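Local coordinates for protein mannitol dehydrogenase (Pseudomonas fluorescens, PDB 1M2W) that probably catalyses the NAD-dependent interconversion of mannitol and fructose, as a mannitol 2-dehydrogenase, holding cofactor and D-mannitol side by side, at residues S128-E133 with S188-P193; M228-T233 with E293-L298. All blocks are in the same frame, centred on the assembly; numbering follows the deposited sequence.

Interaction 1 of 2, residues S128-E133 with S188-P193; sequences SLTITE and SCDNLP. With NAD (nicotinamide-adenine-dinucleotide), chain C; MTL (D-mannitol), chain D.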
loop_
_atom_site.group_PDB
_atom_site.type_symbol
_atom_site.label_atom_id
_atom_site.label_comp_id
_atom_site.label_asym_id
_atom_site.label_seq_id
_atom_site.Cartn_x
_atom_site.Cartn_y
_atom_site.Cartn_z
ATOM N N SER A 128 8.436 0.881 11.523
ATOM C CA SER A 128 7.322 1.130 10.607
ATOM C C SER A 128 7.261 0.085 9.516
ATOM O O SER A 128 8.268 -0.577 9.230
ATOM C CB SER A 128 7.391 2.556 10.002
ATOM O OG SER A 128 8.672 2.841 9.507
ATOM N N LEU A 129 6.084 -0.032 8.896
ATOM C CA LEU A 129 5.847 -1.079 7.920
ATOM C C LEU A 129 5.175 -0.746 6.623
ATOM O O LEU A 129 4.155 -0.073 6.635
ATOM C CB LEU A 129 4.941 -2.180 8.556
ATOM C CG LEU A 129 5.242 -2.668 9.987
ATOM C CD1 LEU A 129 4.134 -3.601 10.480
ATOM C CD2 LEU A 129 6.578 -3.461 9.989
ATOM N N THR A 130 5.774 -1.165 5.497
ATOM C CA THR A 130 4.970 -1.182 4.255
ATOM C C THR A 130 5.281 -2.618 3.740
ATOM O O THR A 130 6.236 -2.844 2.985
ATOM C CB THR A 130 5.300 -0.113 3.188
ATOM O OG1 THR A 130 6.696 -0.061 2.921
ATOM C CG2 THR A 130 4.784 1.230 3.659
ATOM N N ILE A 131 4.497 -3.581 4.211
ATOM C CA ILE A 131 4.721 -4.983 3.846
ATOM C C ILE A 131 3.602 -5.546 2.940
ATOM O O ILE A 131 3.490 -6.766 2.748
ATOM C CB ILE A 131 4.870 -5.849 5.124
ATOM C CG1 ILE A 131 3.584 -5.755 5.981
ATOM C CG2 ILE A 131 6.153 -5.408 5.915
ATOM C CD1 ILE A 131 3.538 -6.741 7.179
ATOM N N THR A 132 2.827 -4.619 2.361
ATOM C CA THR A 132 1.703 -4.837 1.434
ATOM C C THR A 132 0.411 -5.255 2.130
ATOM O O THR A 132 0.403 -5.704 3.285
ATOM C CB THR A 132 1.995 -5.860 0.306
ATOM O OG1 THR A 132 1.885 -7.178 0.845
ATOM C CG2 THR A 132 3.388 -5.610 -0.355
ATOM N N GLU A 133 -0.701 -5.094 1.413
ATOM C CA GLU A 133 -2.005 -5.400 1.967
ATOM C C GLU A 133 -2.181 -6.827 2.475
ATOM O O GLU A 133 -2.949 -7.068 3.396
ATOM C CB GLU A 133 -3.091 -5.098 0.934
ATOM C CG GLU A 133 -3.183 -3.574 0.608
ATOM C CD GLU A 133 -2.206 -3.137 -0.480
ATOM O OE1 GLU A 133 -1.391 -3.950 -0.975
ATOM O OE2 GLU A 133 -2.251 -1.946 -0.855
ATOM N N SER A 188 2.131 0.714 11.245
ATOM C CA SER A 188 1.741 0.196 9.925
ATOM C C SER A 188 1.430 1.335 8.995
ATOM O O SER A 188 0.683 2.265 9.372
ATOM C CB SER A 188 0.459 -0.651 10.001
ATOM O OG SER A 188 0.060 -1.037 8.668
ATOM N N CYS A 189 1.984 1.265 7.786
ATOM C CA CYS A 189 1.698 2.287 6.782
ATOM C C CYS A 189 1.126 1.610 5.517
ATOM O O CYS A 189 1.249 2.121 4.402
ATOM C CB CYS A 189 2.955 3.069 6.430
ATOM S SG CYS A 189 3.556 4.095 7.826
ATOM N N ASP A 190 0.526 0.438 5.714
ATOM C CA ASP A 190 -0.151 -0.249 4.610
ATOM C C ASP A 190 -1.610 0.133 4.584
ATOM O O ASP A 190 -2.168 0.571 5.605
ATOM C CB ASP A 190 -0.024 -1.770 4.750
ATOM C CG ASP A 190 1.384 -2.236 4.437
ATOM O OD1 ASP A 190 1.816 -2.042 3.270
ATOM O OD2 ASP A 190 2.055 -2.781 5.345
ATOM N N ASN A 191 -2.242 -0.058 3.428
ATOM C CA ASN A 191 -3.672 0.250 3.269
ATOM C C ASN A 191 -4.623 -0.807 3.723
ATOM O O ASN A 191 -5.084 -1.598 2.898
ATOM C CB ASN A 191 -4.021 0.458 1.807
ATOM C CG ASN A 191 -3.325 1.581 1.244
ATOM O OD1 ASN A 191 -3.494 2.689 1.722
ATOM N ND2 ASN A 191 -2.523 1.338 0.196
ATOM N N LEU A 192 -4.944 -0.855 5.000
ATOM C CA LEU A 192 -5.923 -1.828 5.465
ATOM C C LEU A 192 -6.788 -1.066 6.434
ATOM O O LEU A 192 -6.300 -0.171 7.100
ATOM C CB LEU A 192 -5.332 -2.943 6.352
ATOM C CG LEU A 192 -4.289 -3.914 5.892
ATOM C CD1 LEU A 192 -2.976 -3.150 5.789
ATOM C CD2 LEU A 192 -4.219 -5.093 6.903
ATOM N N PRO A 193 -8.071 -1.410 6.509
ATOM C CA PRO A 193 -8.961 -0.747 7.470
ATOM C C PRO A 193 -8.370 -1.168 8.837
ATOM O O PRO A 193 -7.998 -2.362 9.006
ATOM C CB PRO A 193 -10.306 -1.441 7.239
ATOM C CG PRO A 193 -10.248 -1.838 5.712
ATOM C CD PRO A 193 -8.793 -2.268 5.545
HETATM P PA NAD C . 7.088 -1.436 -3.911
HETATM O O1A NAD C . 6.829 -2.583 -4.745
HETATM O O2A NAD C . 7.908 -0.208 -4.341
HETATM O O5B NAD C . 7.736 -1.954 -2.521
HETATM C C5B NAD C . 7.020 -2.948 -1.742
HETATM C C4B NAD C . 7.998 -3.139 -0.546
HETATM O O4B NAD C . 7.359 -4.150 0.358
HETATM C C3B NAD C . 9.335 -3.827 -0.902
HETATM O O3B NAD C . 10.231 -3.345 0.083
HETATM C C2B NAD C . 9.014 -5.309 -0.766
HETATM O O2B NAD C . 10.137 -6.205 -0.730
HETATM C C1B NAD C . 8.233 -5.276 0.548
HETATM N N9A NAD C . 7.453 -6.466 0.772
HETATM C C8A NAD C . 6.580 -7.172 -0.038
HETATM N N7A NAD C . 6.024 -8.218 0.557
HETATM C C5A NAD C . 6.586 -8.177 1.840
HETATM C C6A NAD C . 6.372 -9.023 2.931
HETATM N N6A NAD C . 5.545 -10.072 2.958
HETATM N N1A NAD C . 7.097 -8.747 4.120
HETATM C C2A NAD C . 7.990 -7.660 4.198
HETATM N N3A NAD C . 8.217 -6.785 3.133
HETATM C C4A NAD C . 7.479 -7.100 1.969
HETATM O O3 NAD C . 5.674 -0.878 -3.433
HETATM P PN NAD C . 5.146 0.471 -2.762
HETATM O O1N NAD C . 4.735 1.474 -3.783
HETATM O O2N NAD C . 6.188 0.877 -1.805
HETATM O O5D NAD C . 3.810 -0.070 -2.012
HETATM C C5D NAD C . 4.036 -0.777 -0.745
HETATM C C4D NAD C . 2.809 -0.730 0.134
HETATM O O4D NAD C . 2.553 0.537 0.794
HETATM C C3D NAD C . 1.435 -1.145 -0.504
HETATM O O3D NAD C . 1.307 -2.540 -0.638
HETATM C C2D NAD C . 0.381 -0.447 0.377
HETATM O O2D NAD C . -0.144 -1.180 1.522
HETATM C C1D NAD C . 1.097 0.836 0.761
HETATM N N1N NAD C . 0.823 1.951 -0.185
HETATM C C2N NAD C . 1.308 2.117 -1.533
HETATM C C3N NAD C . 0.842 3.264 -2.224
HETATM C C7N NAD C . 1.254 3.502 -3.678
HETATM O O7N NAD C . 0.677 4.492 -4.360
HETATM N N7N NAD C . 2.105 2.648 -4.182
HETATM C C4N NAD C . -0.066 4.186 -1.584
HETATM C C5N NAD C . -0.486 3.958 -0.250
HETATM C C6N NAD C . -0.060 2.859 0.449
HETATM O O1 MTL D . -2.656 6.422 -1.808
HETATM C C1 MTL D . -3.096 5.750 -3.005
HETATM C C2 MTL D . -2.630 4.298 -2.905
HETATM O O2 MTL D . -3.194 3.640 -1.737
HETATM C C3 MTL D . -2.962 3.535 -4.192
HETATM O O3 MTL D . -2.090 4.050 -5.241
HETATM C C4 MTL D . -2.704 2.020 -3.999
HETATM O O4 MTL D . -1.298 1.752 -4.022
HETATM C C5 MTL D . -3.370 1.234 -5.131
HETATM O O5 MTL D . -4.788 1.365 -5.049
HETATM C C6 MTL D . -2.978 -0.291 -5.074
HETATM O O6 MTL D . -3.818 -0.993 -5.988
#
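Leu-129 and Ser-188 form a parallel beta bridge between neighbouring strands, and the backbone bond that closes this pairing runs from Cys-189 N to Leu-129 O (2.8 Å). Beyond it both chains leave the sheet, and the Asp-190 carboxylate takes over. With CG anti to its own carbonyl carbon (chi1 -73°), the carboxylate reaches back to the turning backbone of 130-132. Its OD2 receives Ile-131 N on the syn lone pair (2.8 Å, N-H...O 158°), while Thr-132 N meets OD1 from above the carboxylate plane at 2.9 Å. Tyr-136 OH also bonds OD2, a second-shell contact that helps fix the rotation of the group.

Ribose contacts form the second set. NAD O2D donates to Asp-190 OD1 (2.8 Å) and accepts Asn-191 N (3.0 Å); O3D donates to Glu-133 OE1 (3.1 Å). The bend of Glu-133 at chi2 (86°) turns its carboxylate to the ribose, and Asn-191 ND2 bonds Glu-133 OE2 only weakly, at 3.5 Å.

Apolar contact comes from Ile-131, whose CG2 lies 3.4 Å from C2A of the adenine. An alanine in place of Asp-190 would probably leave the amides of Ile-131 and Thr-132 and the ribose O2D without the carboxylate that accepts them. One carboxylate thus couples the shape of the loop to recognition of the nicotinamide ribose at the C-terminal ends of Rossmann strands.

Interaction 2 of 2, residues M228-T233 with E293-L298; sequences MVDRIT and EMKIGL. With MTL (D-mannitol), chain D; NAD (nicotinamide-adenine-dinucleotide), chain C.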
loop_
_atom_site.group_PDB
_atom_site.type_symbol
_atom_site.label_atom_id
_atom_site.label_comp_id
_atom_site.label_asym_id
_atom_site.label_seq_id
_atom_site.Cartn_x
_atom_site.Cartn_y
_atom_site.Cartn_z
HETATM N N MSE A 228 -4.418 6.385 8.175
HETATM C CA MSE A 228 -4.872 6.405 6.773
HETATM C C MSE A 228 -3.672 7.070 6.099
HETATM O O MSE A 228 -3.138 8.109 6.601
HETATM C CB MSE A 228 -6.128 7.278 6.569
HETATM C CG MSE A 228 -6.639 7.306 5.144
HETATM SE SE MSE A 228 -5.814 8.709 4.104
HETATM C CE MSE A 228 -7.188 10.099 4.518
ATOM N N VAL A 229 -3.203 6.487 4.996
ATOM C CA VAL A 229 -2.036 6.999 4.298
ATOM C C VAL A 229 -2.395 7.162 2.823
ATOM O O VAL A 229 -3.093 6.329 2.286
ATOM C CB VAL A 229 -0.856 6.003 4.430
ATOM C CG1 VAL A 229 -0.434 5.939 5.926
ATOM C CG2 VAL A 229 -1.280 4.606 3.942
ATOM N N ASP A 230 -1.907 8.217 2.173
ATOM C CA ASP A 230 -2.298 8.436 0.774
ATOM C C ASP A 230 -1.258 9.205 -0.054
ATOM O O ASP A 230 -0.868 10.314 0.319
ATOM C CB ASP A 230 -3.625 9.256 0.756
ATOM C CG ASP A 230 -4.269 9.388 -0.650
ATOM O OD1 ASP A 230 -3.778 8.765 -1.618
ATOM O OD2 ASP A 230 -5.280 10.123 -0.779
ATOM N N ARG A 231 -0.778 8.574 -1.136
ATOM C CA ARG A 231 0.063 9.242 -2.115
ATOM C C ARG A 231 0.258 8.263 -3.279
ATOM O O ARG A 231 0.807 7.175 -3.080
ATOM C CB ARG A 231 1.439 9.642 -1.584
ATOM C CG ARG A 231 2.136 10.592 -2.601
ATOM C CD ARG A 231 3.344 11.303 -2.052
ATOM N NE ARG A 231 3.463 12.639 -2.658
ATOM C CZ ARG A 231 4.326 13.569 -2.269
ATOM N NH1 ARG A 231 5.184 13.333 -1.289
ATOM N NH2 ARG A 231 4.300 14.783 -2.833
ATOM N N ILE A 232 -0.226 8.624 -4.479
ATOM C CA ILE A 232 -0.070 7.733 -5.623
ATOM C C ILE A 232 1.401 7.727 -6.031
ATOM O O ILE A 232 2.012 8.774 -6.277
ATOM C CB ILE A 232 -0.983 8.172 -6.756
ATOM C CG1 ILE A 232 -2.456 7.995 -6.300
ATOM C CG2 ILE A 232 -0.688 7.366 -8.038
ATOM C CD1 ILE A 232 -3.452 8.686 -7.257
ATOM N N THR A 233 1.963 6.527 -6.090
ATOM C CA THR A 233 3.389 6.328 -6.398
ATOM C C THR A 233 3.534 5.170 -7.400
ATOM O O THR A 233 3.418 4.002 -7.030
ATOM C CB THR A 233 4.139 5.956 -5.058
ATOM O OG1 THR A 233 3.847 6.968 -4.071
ATOM C CG2 THR A 233 5.670 5.912 -5.264
ATOM N N GLU A 293 -12.117 4.642 6.052
ATOM C CA GLU A 293 -13.223 4.097 5.264
ATOM C C GLU A 293 -13.446 4.944 4.027
ATOM O O GLU A 293 -13.789 4.408 2.968
ATOM C CB GLU A 293 -14.508 4.048 6.087
ATOM C CG GLU A 293 -14.325 3.146 7.290
ATOM C CD GLU A 293 -15.625 2.701 7.903
ATOM O OE1 GLU A 293 -16.675 3.400 7.772
ATOM O OE2 GLU A 293 -15.584 1.633 8.552
HETATM N N MSE A 294 -13.237 6.253 4.177
HETATM C CA MSE A 294 -13.410 7.193 3.058
HETATM C C MSE A 294 -12.359 6.930 1.974
HETATM O O MSE A 294 -12.672 6.696 0.789
HETATM C CB MSE A 294 -13.221 8.634 3.557
HETATM C CG MSE A 294 -13.285 9.695 2.420
HETATM SE SE MSE A 294 -12.601 11.386 2.987
HETATM C CE MSE A 294 -10.706 10.880 3.253
ATOM N N LYS A 295 -11.095 6.991 2.368
ATOM C CA LYS A 295 -10.025 6.827 1.385
ATOM C C LYS A 295 -9.911 5.424 0.800
ATOM O O LYS A 295 -9.766 5.239 -0.420
ATOM C CB LYS A 295 -8.688 7.329 1.983
ATOM C CG LYS A 295 -7.510 7.384 0.974
ATOM C CD LYS A 295 -6.674 6.084 1.145
ATOM C CE LYS A 295 -5.624 5.924 0.016
ATOM N NZ LYS A 295 -4.730 4.699 0.370
ATOM N N ILE A 296 -9.981 4.400 1.631
ATOM C CA ILE A 296 -9.893 3.080 1.053
ATOM C C ILE A 296 -11.120 2.706 0.231
ATOM O O ILE A 296 -10.992 2.142 -0.858
ATOM C CB ILE A 296 -9.636 1.999 2.157
ATOM C CG1 ILE A 296 -8.256 2.273 2.796
ATOM C CG2 ILE A 296 -9.781 0.576 1.518
ATOM C CD1 ILE A 296 -7.857 1.308 3.956
ATOM N N GLY A 297 -12.315 3.042 0.728
ATOM C CA GLY A 297 -13.514 2.694 -0.003
ATOM C C GLY A 297 -13.649 3.452 -1.327
ATOM O O GLY A 297 -14.045 2.863 -2.326
ATOM N N LEU A 298 -13.324 4.740 -1.325
ATOM C CA LEU A 298 -13.463 5.526 -2.561
ATOM C C LEU A 298 -12.241 5.490 -3.447
ATOM O O LEU A 298 -12.378 5.276 -4.653
ATOM C CB LEU A 298 -13.766 6.991 -2.241
ATOM C CG LEU A 298 -15.119 7.234 -1.555
ATOM C CD1 LEU A 298 -15.085 8.662 -0.995
ATOM C CD2 LEU A 298 -16.320 7.055 -2.518
HETATM O O1 MTL D . -2.656 6.422 -1.808
HETATM C C1 MTL D . -3.096 5.750 -3.005
HETATM C C2 MTL D . -2.630 4.298 -2.905
HETATM O O2 MTL D . -3.194 3.640 -1.737
HETATM C C3 MTL D . -2.962 3.535 -4.192
HETATM O O3 MTL D . -2.090 4.050 -5.241
HETATM C C4 MTL D . -2.704 2.020 -3.999
HETATM O O4 MTL D . -1.298 1.752 -4.022
HETATM C C5 MTL D . -3.370 1.234 -5.131
HETATM O O5 MTL D . -4.788 1.365 -5.049
HETATM C C6 MTL D . -2.978 -0.291 -5.074
HETATM O O6 MTL D . -3.818 -0.993 -5.988
HETATM P PA NAD C . 7.088 -1.436 -3.911
HETATM O O1A NAD C . 6.829 -2.583 -4.745
HETATM O O2A NAD C . 7.908 -0.208 -4.341
HETATM O O5B NAD C . 7.736 -1.954 -2.521
HETATM C C5B NAD C . 7.020 -2.948 -1.742
HETATM C C4B NAD C . 7.998 -3.139 -0.546
HETATM O O4B NAD C . 7.359 -4.150 0.358
HETATM C C3B NAD C . 9.335 -3.827 -0.902
HETATM O O3B NAD C . 10.231 -3.345 0.083
HETATM C C2B NAD C . 9.014 -5.309 -0.766
HETATM O O2B NAD C . 10.137 -6.205 -0.730
HETATM C C1B NAD C . 8.233 -5.276 0.548
HETATM N N9A NAD C . 7.453 -6.466 0.772
HETATM C C8A NAD C . 6.580 -7.172 -0.038
HETATM N N7A NAD C . 6.024 -8.218 0.557
HETATM C C5A NAD C . 6.586 -8.177 1.840
HETATM C C6A NAD C . 6.372 -9.023 2.931
HETATM N N6A NAD C . 5.545 -10.072 2.958
HETATM N N1A NAD C . 7.097 -8.747 4.120
HETATM C C2A NAD C . 7.990 -7.660 4.198
HETATM N N3A NAD C . 8.217 -6.785 3.133
HETATM C C4A NAD C . 7.479 -7.100 1.969
HETATM O O3 NAD C . 5.674 -0.878 -3.433
HETATM P PN NAD C . 5.146 0.471 -2.762
HETATM O O1N NAD C . 4.735 1.474 -3.783
HETATM O O2N NAD C . 6.188 0.877 -1.805
HETATM O O5D NAD C . 3.810 -0.070 -2.012
HETATM C C5D NAD C . 4.036 -0.777 -0.745
HETATM C C4D NAD C . 2.809 -0.730 0.134
HETATM O O4D NAD C . 2.553 0.537 0.794
HETATM C C3D NAD C . 1.435 -1.145 -0.504
HETATM O O3D NAD C . 1.307 -2.540 -0.638
HETATM C C2D NAD C . 0.381 -0.447 0.377
HETATM O O2D NAD C . -0.144 -1.180 1.522
HETATM C C1D NAD C . 1.097 0.836 0.761
HETATM N N1N NAD C . 0.823 1.951 -0.185
HETATM C C2N NAD C . 1.308 2.117 -1.533
HETATM C C3N NAD C . 0.842 3.264 -2.224
HETATM C C7N NAD C . 1.254 3.502 -3.678
HETATM O O7N NAD C . 0.677 4.492 -4.360
HETATM N N7N NAD C . 2.105 2.648 -4.182
HETATM C C4N NAD C . -0.066 4.186 -1.584
HETATM C C5N NAD C . -0.486 3.958 -0.250
HETATM C C6N NAD C . -0.060 2.859 0.449
#
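Lys-295 NZ is gripped from several sides: it donates to Val-229 O (3.0 Å), to the mannitol O2 (2.8 Å) and to Asn-300 OD1. The approach to Val-229 O is nearly along the C=O axis (166°). CG stands opposite the backbone N (chi1 -172°) and, after a bend at chi2, the extended remainder of the chain carries NZ from helix 289-313 past the strand to the sugar.

Asp-230 works beside it. Its OD1 accepts mannitol O1 at 2.6 Å, and Arg-231 N donates to that same hydroxyl at 2.9 Å. The carboxylate does not pair with the lysine, since OD1 and NZ are 4.6 Å apart; Arg-361 is the salt-bridge partner of OD1.

Apolar packing lies farther from the sugar. Met-228, present as selenomethionine, rests its SE 3.8 Å from Lys-295 CG, and Met-228 CE meets Met-294 CE, also at 3.8 Å.

The axes of the short segments 228-230 and 293-298 approach to 8.8 Å at 50°. Thr-233 N binds the nicotinamide carboxamide through O7N, and beside that ring strand and helix contribute to the mannitol site, which Asn-300, His-303, Arg-373 and Lys-381 help complete, at the junction of the Rossmann and C-terminal domains.

In the fold
From the N terminus, strand 126-129 leads into the first half of interaction 1, and 54 residues, including helices 150-157 and 165-178, pass before 188-193 closes that loop. Helix 195-208 and helix 212-221 then lead to strand 227-230, where interaction 2 opens; its loop of 59 residues runs through strands 263-267 and 283-285 and closes on helix 289-313. The loops follow in series, neither nesting nor crossing. Interaction 1 joins neighbouring strands at one border of the seven-stranded sheet, whereas interaction 2 ties the three-stranded sheet to the C-terminal domain. Their centres are 12 Å apart, both touch NAD and mannitol, and Asn-191 OD1 approaches Lys-295 NZ to 2.7 Å.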